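Side-chain contacts in separin (Saccharomyces cerevisiae, PDB 5U1T), which cleaves the Mcd1/Scc1 subunit of cohesin as a caspase-like cysteine protease at the onset of anaphase, so that chromosomes can separate: residues A[115-120]-A[134-139]; A[97-102]-A[108-113]; A[162-165]-A[169-172]. All blocks are in the same frame, centred on the assembly; numbering follows the deposited sequence.

Contact 1: A[115-120]-A[134-139]; sequences NILLAD and ILALQI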
loop_
_atom_site.group_PDB
_atom_site.type_symbol
_atom_site.label_atom_id
_atom_site.label_comp_id
_atom_site.label_asym_id
_atom_site.label_seq_id
_atom_site.Cartn_x
_atom_site.Cartn_y
_atom_site.Cartn_z
ATOM N N ASN A 115 38.640 -32.216 -40.195
ATOM C CA ASN A 115 37.571 -31.495 -39.507
ATOM C C ASN A 115 37.807 -29.964 -39.502
ATOM O O ASN A 115 36.871 -29.185 -39.658
ATOM C CB ASN A 115 37.420 -32.023 -38.071
ATOM C CG ASN A 115 36.887 -33.467 -38.001
ATOM O OD1 ASN A 115 36.075 -33.898 -38.828
ATOM N ND2 ASN A 115 37.321 -34.200 -36.978
ATOM N N ILE A 116 39.063 -29.556 -39.322
ATOM C CA ILE A 116 39.498 -28.176 -39.505
ATOM C C ILE A 116 39.156 -27.666 -40.904
ATOM O O ILE A 116 38.449 -26.664 -41.057
ATOM C CB ILE A 116 41.020 -28.036 -39.283
ATOM C CG1 ILE A 116 41.398 -28.482 -37.868
ATOM C CG2 ILE A 116 41.509 -26.621 -39.590
ATOM C CD1 ILE A 116 40.535 -27.889 -36.757
ATOM N N LEU A 117 39.651 -28.375 -41.914
ATOM C CA LEU A 117 39.450 -28.020 -43.311
ATOM C C LEU A 117 37.999 -27.773 -43.706
ATOM O O LEU A 117 37.714 -26.830 -44.419
ATOM C CB LEU A 117 40.037 -29.118 -44.214
ATOM C CG LEU A 117 41.557 -29.234 -44.197
ATOM C CD1 LEU A 117 42.016 -30.419 -45.017
ATOM C CD2 LEU A 117 42.198 -27.954 -44.696
ATOM N N LEU A 118 37.073 -28.609 -43.263
ATOM C CA LEU A 118 35.687 -28.401 -43.661
ATOM C C LEU A 118 34.842 -27.699 -42.574
ATOM O O LEU A 118 33.614 -27.774 -42.587
ATOM C CB LEU A 118 35.053 -29.737 -44.058
ATOM C CG LEU A 118 35.820 -30.562 -45.108
ATOM C CD1 LEU A 118 35.056 -31.795 -45.535
ATOM C CD2 LEU A 118 36.154 -29.739 -46.332
ATOM N N ALA A 119 35.484 -26.981 -41.653
ATOM C CA ALA A 119 34.735 -26.188 -40.669
ATOM C C ALA A 119 34.087 -24.975 -41.295
ATOM O O ALA A 119 34.719 -24.247 -42.053
ATOM C CB ALA A 119 35.638 -25.748 -39.532
ATOM N N ASP A 120 32.829 -24.746 -40.964
ATOM C CA ASP A 120 32.168 -23.528 -41.402
ATOM C C ASP A 120 32.703 -22.285 -40.708
ATOM O O ASP A 120 33.248 -22.357 -39.604
ATOM C CB ASP A 120 30.679 -23.636 -41.167
ATOM C CG ASP A 120 29.983 -24.309 -42.295
ATOM O OD1 ASP A 120 29.873 -23.678 -43.370
ATOM O OD2 ASP A 120 29.558 -25.467 -42.123
ATOM N N ILE A 134 45.002 -22.806 -43.902
ATOM C CA ILE A 134 46.236 -22.689 -44.665
ATOM C C ILE A 134 47.375 -23.374 -43.902
ATOM O O ILE A 134 48.230 -24.039 -44.511
ATOM C CB ILE A 134 46.594 -21.187 -44.977
ATOM C CG1 ILE A 134 45.548 -20.556 -45.897
ATOM C CG2 ILE A 134 47.950 -21.075 -45.645
ATOM C CD1 ILE A 134 45.785 -19.114 -46.179
ATOM N N LEU A 135 47.388 -23.233 -42.580
ATOM C CA LEU A 135 48.401 -23.909 -41.772
ATOM C C LEU A 135 48.199 -25.430 -41.828
ATOM O O LEU A 135 49.161 -26.193 -41.918
ATOM C CB LEU A 135 48.375 -23.406 -40.331
ATOM C CG LEU A 135 48.648 -21.901 -40.157
ATOM C CD1 LEU A 135 48.277 -21.376 -38.748
ATOM C CD2 LEU A 135 50.089 -21.617 -40.458
ATOM N N ALA A 136 46.943 -25.857 -41.798
ATOM C CA ALA A 136 46.627 -27.265 -41.886
ATOM C C ALA A 136 47.038 -27.814 -43.247
ATOM O O ALA A 136 47.541 -28.943 -43.345
ATOM C CB ALA A 136 45.146 -27.499 -41.631
ATOM N N LEU A 137 46.836 -27.030 -44.298
ATOM C CA LEU A 137 47.264 -27.464 -45.630
ATOM C C LEU A 137 48.786 -27.531 -45.715
ATOM O O LEU A 137 49.334 -28.441 -46.330
ATOM C CB LEU A 137 46.715 -26.544 -46.716
ATOM C CG LEU A 137 45.214 -26.679 -46.971
ATOM C CD1 LEU A 137 44.768 -25.753 -48.075
ATOM C CD2 LEU A 137 44.827 -28.102 -47.287
ATOM N N GLN A 138 49.461 -26.570 -45.090
ATOM C CA GLN A 138 50.919 -26.567 -45.014
ATOM C C GLN A 138 51.407 -27.857 -44.380
ATOM O O GLN A 138 52.315 -28.508 -44.907
ATOM C CB GLN A 138 51.422 -25.349 -44.220
ATOM C CG GLN A 138 52.940 -25.248 -44.011
ATOM C CD GLN A 138 53.726 -25.071 -45.311
ATOM O OE1 GLN A 138 53.174 -24.689 -46.347
ATOM N NE2 GLN A 138 55.027 -25.359 -45.255
ATOM N N ILE A 139 50.791 -28.238 -43.265
ATOM C CA ILE A 139 51.161 -29.449 -42.546
ATOM C C ILE A 139 50.929 -30.688 -43.413
ATOM O O ILE A 139 51.828 -31.526 -43.534
ATOM C CB ILE A 139 50.385 -29.564 -41.207
ATOM C CG1 ILE A 139 50.762 -28.398 -40.292
ATOM C CG2 ILE A 139 50.694 -30.871 -40.510
ATOM C CD1 ILE A 139 50.027 -28.368 -38.984
#

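Contact 2: A[97-102]-A[108-113]; sequences EIIFLF and FQAHSL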
loop_
_atom_site.group_PDB
_atom_site.type_symbol
_atom_site.label_atom_id
_atom_site.label_comp_id
_atom_site.label_asym_id
_atom_site.label_seq_id
_atom_site.Cartn_x
_atom_site.Cartn_y
_atom_site.Cartn_z
ATOM N N GLU A 97 48.194 -29.119 -32.202
ATOM C CA GLU A 97 48.021 -27.749 -31.720
ATOM C C GLU A 97 46.918 -26.987 -32.463
ATOM O O GLU A 97 46.206 -26.187 -31.853
ATOM C CB GLU A 97 49.319 -26.958 -31.828
ATOM C CG GLU A 97 50.280 -27.209 -30.705
ATOM C CD GLU A 97 49.755 -26.715 -29.391
ATOM O OE1 GLU A 97 48.854 -25.837 -29.393
ATOM O OE2 GLU A 97 50.241 -27.206 -28.354
ATOM N N ILE A 98 46.797 -27.228 -33.767
ATOM C CA ILE A 98 45.755 -26.634 -34.600
ATOM C C ILE A 98 44.380 -27.083 -34.113
ATOM O O ILE A 98 43.482 -26.270 -33.849
ATOM C CB ILE A 98 45.937 -27.026 -36.096
ATOM C CG1 ILE A 98 47.110 -26.258 -36.729
ATOM C CG2 ILE A 98 44.649 -26.849 -36.889
ATOM C CD1 ILE A 98 47.168 -26.349 -38.236
ATOM N N ILE A 99 44.231 -28.398 -34.004
ATOM C CA ILE A 99 43.026 -29.017 -33.462
ATOM C C ILE A 99 42.667 -28.473 -32.056
ATOM O O ILE A 99 41.515 -28.139 -31.800
ATOM C CB ILE A 99 43.207 -30.555 -33.459
ATOM C CG1 ILE A 99 43.163 -31.036 -34.906
ATOM C CG2 ILE A 99 42.145 -31.249 -32.620
ATOM C CD1 ILE A 99 43.675 -32.457 -35.123
ATOM N N PHE A 100 43.673 -28.358 -31.189
ATOM C CA PHE A 100 43.533 -27.800 -29.850
ATOM C C PHE A 100 43.001 -26.367 -29.902
ATOM O O PHE A 100 42.033 -26.037 -29.221
ATOM C CB PHE A 100 44.883 -27.862 -29.137
ATOM C CG PHE A 100 44.885 -27.307 -27.738
ATOM C CD1 PHE A 100 43.840 -27.558 -26.861
ATOM C CD2 PHE A 100 45.980 -26.565 -27.278
ATOM C CE1 PHE A 100 43.865 -27.046 -25.545
ATOM C CE2 PHE A 100 46.017 -26.062 -25.971
ATOM C CZ PHE A 100 44.955 -26.301 -25.104
ATOM N N LEU A 101 43.619 -25.537 -30.742
ATOM C CA LEU A 101 43.210 -24.151 -30.924
ATOM C C LEU A 101 41.735 -24.074 -31.334
ATOM O O LEU A 101 40.956 -23.232 -30.826
ATOM C CB LEU A 101 44.105 -23.461 -31.973
ATOM C CG LEU A 101 43.901 -21.956 -32.236
ATOM C CD1 LEU A 101 45.184 -21.293 -32.730
ATOM C CD2 LEU A 101 42.746 -21.676 -33.215
ATOM N N PHE A 102 41.359 -24.955 -32.255
ATOM C CA PHE A 102 40.013 -24.950 -32.792
ATOM C C PHE A 102 39.000 -25.429 -31.764
ATOM O O PHE A 102 37.933 -24.839 -31.624
ATOM C CB PHE A 102 39.926 -25.816 -34.021
ATOM C CG PHE A 102 38.597 -25.776 -34.693
ATOM C CD1 PHE A 102 38.331 -24.829 -35.659
ATOM C CD2 PHE A 102 37.614 -26.700 -34.379
ATOM C CE1 PHE A 102 37.110 -24.799 -36.298
ATOM C CE2 PHE A 102 36.385 -26.678 -35.014
ATOM C CZ PHE A 102 36.134 -25.726 -35.976
ATOM N N PHE A 108 31.523 -26.822 -32.295
ATOM C CA PHE A 108 31.999 -28.002 -33.019
ATOM C C PHE A 108 33.379 -28.402 -32.553
ATOM O O PHE A 108 34.153 -27.561 -32.109
ATOM C CB PHE A 108 31.995 -27.730 -34.521
ATOM C CG PHE A 108 30.790 -26.945 -34.972
ATOM C CD1 PHE A 108 29.603 -27.590 -35.298
ATOM C CD2 PHE A 108 30.818 -25.553 -35.012
ATOM C CE1 PHE A 108 28.494 -26.860 -35.684
ATOM C CE2 PHE A 108 29.732 -24.852 -35.410
ATOM C CZ PHE A 108 28.566 -25.508 -35.746
ATOM N N GLN A 109 33.667 -29.696 -32.635
ATOM C CA GLN A 109 34.949 -30.220 -32.188
ATOM C C GLN A 109 35.632 -30.917 -33.340
ATOM O O GLN A 109 34.970 -31.417 -34.245
ATOM C CB GLN A 109 34.756 -31.166 -31.010
ATOM C CG GLN A 109 34.231 -30.463 -29.773
ATOM C CD GLN A 109 35.237 -29.487 -29.200
ATOM O OE1 GLN A 109 35.108 -28.260 -29.357
ATOM N NE2 GLN A 109 36.266 -30.027 -28.535
ATOM N N ALA A 110 36.957 -30.929 -33.331
ATOM C CA ALA A 110 37.694 -31.586 -34.401
ATOM C C ALA A 110 38.585 -32.656 -33.800
ATOM O O ALA A 110 39.098 -32.494 -32.685
ATOM C CB ALA A 110 38.517 -30.578 -35.194
ATOM N N HIS A 111 38.753 -33.760 -34.514
ATOM C CA HIS A 111 39.729 -34.732 -34.066
ATOM C C HIS A 111 40.552 -35.252 -35.238
ATOM O O HIS A 111 41.106 -36.353 -35.194
ATOM C CB HIS A 111 39.052 -35.869 -33.290
ATOM C CG HIS A 111 37.798 -36.379 -33.921
ATOM N ND1 HIS A 111 36.543 -36.012 -33.475
ATOM C CD2 HIS A 111 37.603 -37.260 -34.934
ATOM C CE1 HIS A 111 35.628 -36.631 -34.207
ATOM N NE2 HIS A 111 36.246 -37.392 -35.103
ATOM N N SER A 112 40.636 -34.421 -36.274
ATOM C CA SER A 112 41.545 -34.600 -37.399
ATOM C C SER A 112 41.687 -33.276 -38.131
ATOM O O SER A 112 40.899 -32.344 -37.923
ATOM C CB SER A 112 41.044 -35.690 -38.353
ATOM O OG SER A 112 39.967 -35.242 -39.155
ATOM N N LEU A 113 42.688 -33.180 -39.002
ATOM C CA LEU A 113 42.864 -31.953 -39.766
ATOM C C LEU A 113 41.723 -31.809 -40.770
ATOM O O LEU A 113 41.412 -30.714 -41.226
ATOM C CB LEU A 113 44.221 -31.939 -40.461
ATOM C CG LEU A 113 45.435 -31.658 -39.570
ATOM C CD1 LEU A 113 46.700 -31.458 -40.424
ATOM C CD2 LEU A 113 45.172 -30.437 -38.680
#

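Contact 3: A[162-165]-A[169-172]; sequences RYLL and NLKA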
loop_
_atom_site.group_PDB
_atom_site.type_symbol
_atom_site.label_atom_id
_atom_site.label_comp_id
_atom_site.label_asym_id
_atom_site.label_seq_id
_atom_site.Cartn_x
_atom_site.Cartn_y
_atom_site.Cartn_z
ATOM N N ARG A 162 32.442 -21.624 -49.743
ATOM C CA ARG A 162 31.895 -21.816 -48.421
ATOM C C ARG A 162 32.982 -22.007 -47.382
ATOM O O ARG A 162 32.918 -21.419 -46.303
ATOM C CB ARG A 162 30.949 -23.005 -48.420
ATOM C CG ARG A 162 30.712 -23.572 -47.058
ATOM C CD ARG A 162 29.747 -24.721 -47.120
ATOM N NE ARG A 162 29.528 -25.291 -45.803
ATOM C CZ ARG A 162 28.777 -26.357 -45.567
ATOM N NH1 ARG A 162 28.628 -26.795 -44.324
ATOM N NH2 ARG A 162 28.167 -26.977 -46.565
ATOM N N TYR A 163 33.988 -22.815 -47.690
ATOM C CA TYR A 163 34.967 -23.127 -46.656
ATOM C C TYR A 163 36.098 -22.110 -46.559
ATOM O O TYR A 163 36.778 -22.045 -45.538
ATOM C CB TYR A 163 35.550 -24.521 -46.868
ATOM C CG TYR A 163 34.505 -25.604 -46.875
ATOM C CD1 TYR A 163 33.647 -25.783 -45.786
ATOM C CD2 TYR A 163 34.374 -26.456 -47.974
ATOM C CE1 TYR A 163 32.679 -26.778 -45.794
ATOM C CE2 TYR A 163 33.415 -27.452 -47.992
ATOM C CZ TYR A 163 32.572 -27.606 -46.901
ATOM O OH TYR A 163 31.625 -28.597 -46.943
ATOM N N LEU A 164 36.295 -21.309 -47.599
ATOM C CA LEU A 164 37.509 -20.500 -47.692
ATOM C C LEU A 164 37.283 -19.042 -48.048
ATOM O O LEU A 164 37.771 -18.143 -47.365
ATOM C CB LEU A 164 38.452 -21.106 -48.729
ATOM C CG LEU A 164 39.637 -21.926 -48.229
ATOM C CD1 LEU A 164 40.606 -21.038 -47.498
ATOM C CD2 LEU A 164 39.180 -23.015 -47.315
ATOM N N LEU A 165 36.556 -18.819 -49.135
ATOM C CA LEU A 165 36.468 -17.505 -49.761
ATOM C C LEU A 165 35.380 -16.658 -49.132
ATOM O O LEU A 165 34.439 -16.230 -49.802
ATOM C CB LEU A 165 36.223 -17.655 -51.268
ATOM C CG LEU A 165 37.172 -18.612 -51.995
ATOM C CD1 LEU A 165 36.824 -18.715 -53.463
ATOM C CD2 LEU A 165 38.620 -18.192 -51.820
ATOM N N ASN A 169 39.782 -10.744 -45.738
ATOM C CA ASN A 169 41.211 -10.481 -45.719
ATOM C C ASN A 169 42.022 -11.738 -46.040
ATOM O O ASN A 169 43.218 -11.818 -45.728
ATOM C CB ASN A 169 41.607 -9.900 -44.368
ATOM C CG ASN A 169 40.761 -8.688 -44.003
ATOM O OD1 ASN A 169 40.306 -7.957 -44.885
ATOM N ND2 ASN A 169 40.531 -8.480 -42.706
ATOM N N LEU A 170 41.361 -12.701 -46.687
ATOM C CA LEU A 170 41.978 -13.963 -47.085
ATOM C C LEU A 170 43.356 -13.716 -47.661
ATOM O O LEU A 170 43.540 -12.782 -48.430
ATOM C CB LEU A 170 41.112 -14.696 -48.108
ATOM C CG LEU A 170 41.779 -15.949 -48.675
ATOM C CD1 LEU A 170 41.940 -17.015 -47.590
ATOM C CD2 LEU A 170 41.019 -16.490 -49.872
ATOM N N LYS A 171 44.327 -14.522 -47.246
ATOM C CA LYS A 171 45.693 -14.384 -47.724
ATOM C C LYS A 171 45.839 -15.046 -49.088
ATOM O O LYS A 171 46.074 -16.254 -49.187
ATOM C CB LYS A 171 46.676 -14.986 -46.726
ATOM C CG LYS A 171 46.659 -14.333 -45.354
ATOM C CD LYS A 171 47.392 -12.997 -45.351
ATOM C CE LYS A 171 47.639 -12.494 -43.934
ATOM N NZ LYS A 171 48.652 -11.393 -43.889
ATOM N N ALA A 172 45.715 -14.235 -50.135
ATOM C CA ALA A 172 45.696 -14.709 -51.513
ATOM C C ALA A 172 46.962 -15.456 -51.888
ATOM O O ALA A 172 46.939 -16.681 -52.016
ATOM C CB ALA A 172 45.482 -13.540 -52.460
#

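Contact 1: A[115-120]-A[134-139]
Ala136 is the first residue of 134-139 to meet the short helix 113-117, and it presents one methyl to two larger side chains. Its CB lies 4.3 Å from Ile116 CG2. The same CB is also 4.3 Å from Leu117 CD2, so two consecutive residues of the last turn before Leu118 leaves the helix both rest on this alanine. Ile116 gives it only the CG2 branch; the CG1-CD1 arm runs off toward Ile98 and Phe102 of helix 91-103. One residue on, Leu137 meets Leu117 methyl to methyl, with CD2 of Leu137 3.7 Å from CD2 of Leu117. The branch carbon joins in, Leu137 CG lying 4.0 Å from Leu117 CD2. Both leucines have CG beside the backbone N and anti to the carbonyl carbon (chi1 -69° for Leu117, -72° for Leu137), which brings their ends together between the helices, where the two side chains cross obliquely. All four residues are buried. This is interior packing of the helical domain, whose successive helices pack side by side, and here the short helix 113-117 is laid against the flank of the longer helix 129-142. Leu137 goes on to Phe157, Ile178 and Phe182 of the following helices. Gln138 has turned to a different side, where its OE1 accepts a hydrogen bond from the backbone of the second protein chain, while Ile139 packs on Ile86 of helix 69-87.

Contact 2: A[97-102]-A[108-113]
Ile99 and Ala110 bring the two backbones to their closest, CA to CA 6.0 Å, where extended chain leaving helix 91-103 doubles back along the helix it has just left. The motif is a helix-loop-helix connection within the helical N-terminal region, in which the loop, not the second helix, runs back along helix 91-103 before it leads into helix 113-117. No hydrogen bond joins the two segments, and the fit is apolar, partly side chain on side chain and partly helix side chains on loop backbone. Ile99 does most of this. Its CG2, anti to the backbone N (chi1 to CG1 -71°), touches Ala110 O at 3.3 Å, while the CG1-CD1 arm runs on to the next peptides and sets CD1 3.7 Å from Ser112 C. Its CG1 also lies 4.3 Å from Leu113 CD2. With an alanine here, both arms are gone, and the peptides from Ala110 to Ser112 would probably lose the side chain they rest on, and Leu113 CD2 one of its partners. One residue back, Ile98 turns its CG2 to Leu113 CD2 at 4.0 Å, the two side chains crossing at about a right angle. A turn further along the helix, Phe102 holds its ring anti to the backbone N (chi1 -175°), which carries it over to Phe108 and Ala110: CD2 sits 4.1 Å from Ala110 CB, and CE2 is 3.8 Å from Phe108 O, both partners approaching the ring obliquely. Asn103 OD1 ties down the loop by accepting a hydrogen bond from Ala110 N. Ser112 is the N-cap of helix 113-117, its OG making weak hydrogen bonds to Lys114 N and Asn115 N.

Contact 3: A[162-165]-A[169-172]
Leu170 puts one methyl on each of two consecutive leucines. Its CD2 is 3.5 Å from Leu165 CD2, and its CD1 is 4.2 Å from Leu164 CD1. The contact bridges the loop joining helix 160-163 to helix 172-185 in the helical N-terminal region: the chain leaves the first helix at Leu164 and reaches the second just after Lys171, its N-cap residue. The first bond of the Leu170 side chain heads toward the other segment, with CG anti to the backbone N (chi1 174°), so that its fork spans both partners. Leu165 comes by a longer way: its CB starts off away from Leu170, but the CD2 branch swings back, and the two side chains meet at a slant. The interaction is purely apolar, carried by methyl groups. Around this first shell, Phe204 touches Leu165, Leu170 and Ala172, and Leu164 leans on Leu156 and on the chain of Lys133. The helix that delivers Leu164 is held in turn by polar bonds. Lys133 NZ hydrogen-bonds Tyr163 O, Tyr163 OH bonds to Glu155 OE1, and Arg162 makes salt bridges to Asp120, Glu380 and Asp384, a set of acids that would probably favour the charged guanidinium. Arg162 CG lies 3.8 Å above one face of the Tyr163 ring, near its rim, and Tyr163 OH 3.8 Å above the guanidinium plane of Arg162, also toward the rim.

Overall arrangement
All three contacts are apolar across their segments, but they differ in depth. Contact 1 is fully buried between two helices, whereas contacts 2 and 3 are partly buried and fold loops back near the helices they leave. Helix 113-117, entered from the loop of contact 2, is the one contact 1 lays against helix 129-142; contact 3 lies on helix 160-163 and the loop before 172-185. Contacts 1 and 2 share one core, Ile116 CD1 meeting Phe102 CB at 3.5 Å. Contact 3 joins contact 1 by a salt bridge, Asp120 OD2 to Arg162 NH1, as well as packing, while contacts 2 and 3 do not touch. The second protein chain reaches contacts 1 and 3 only.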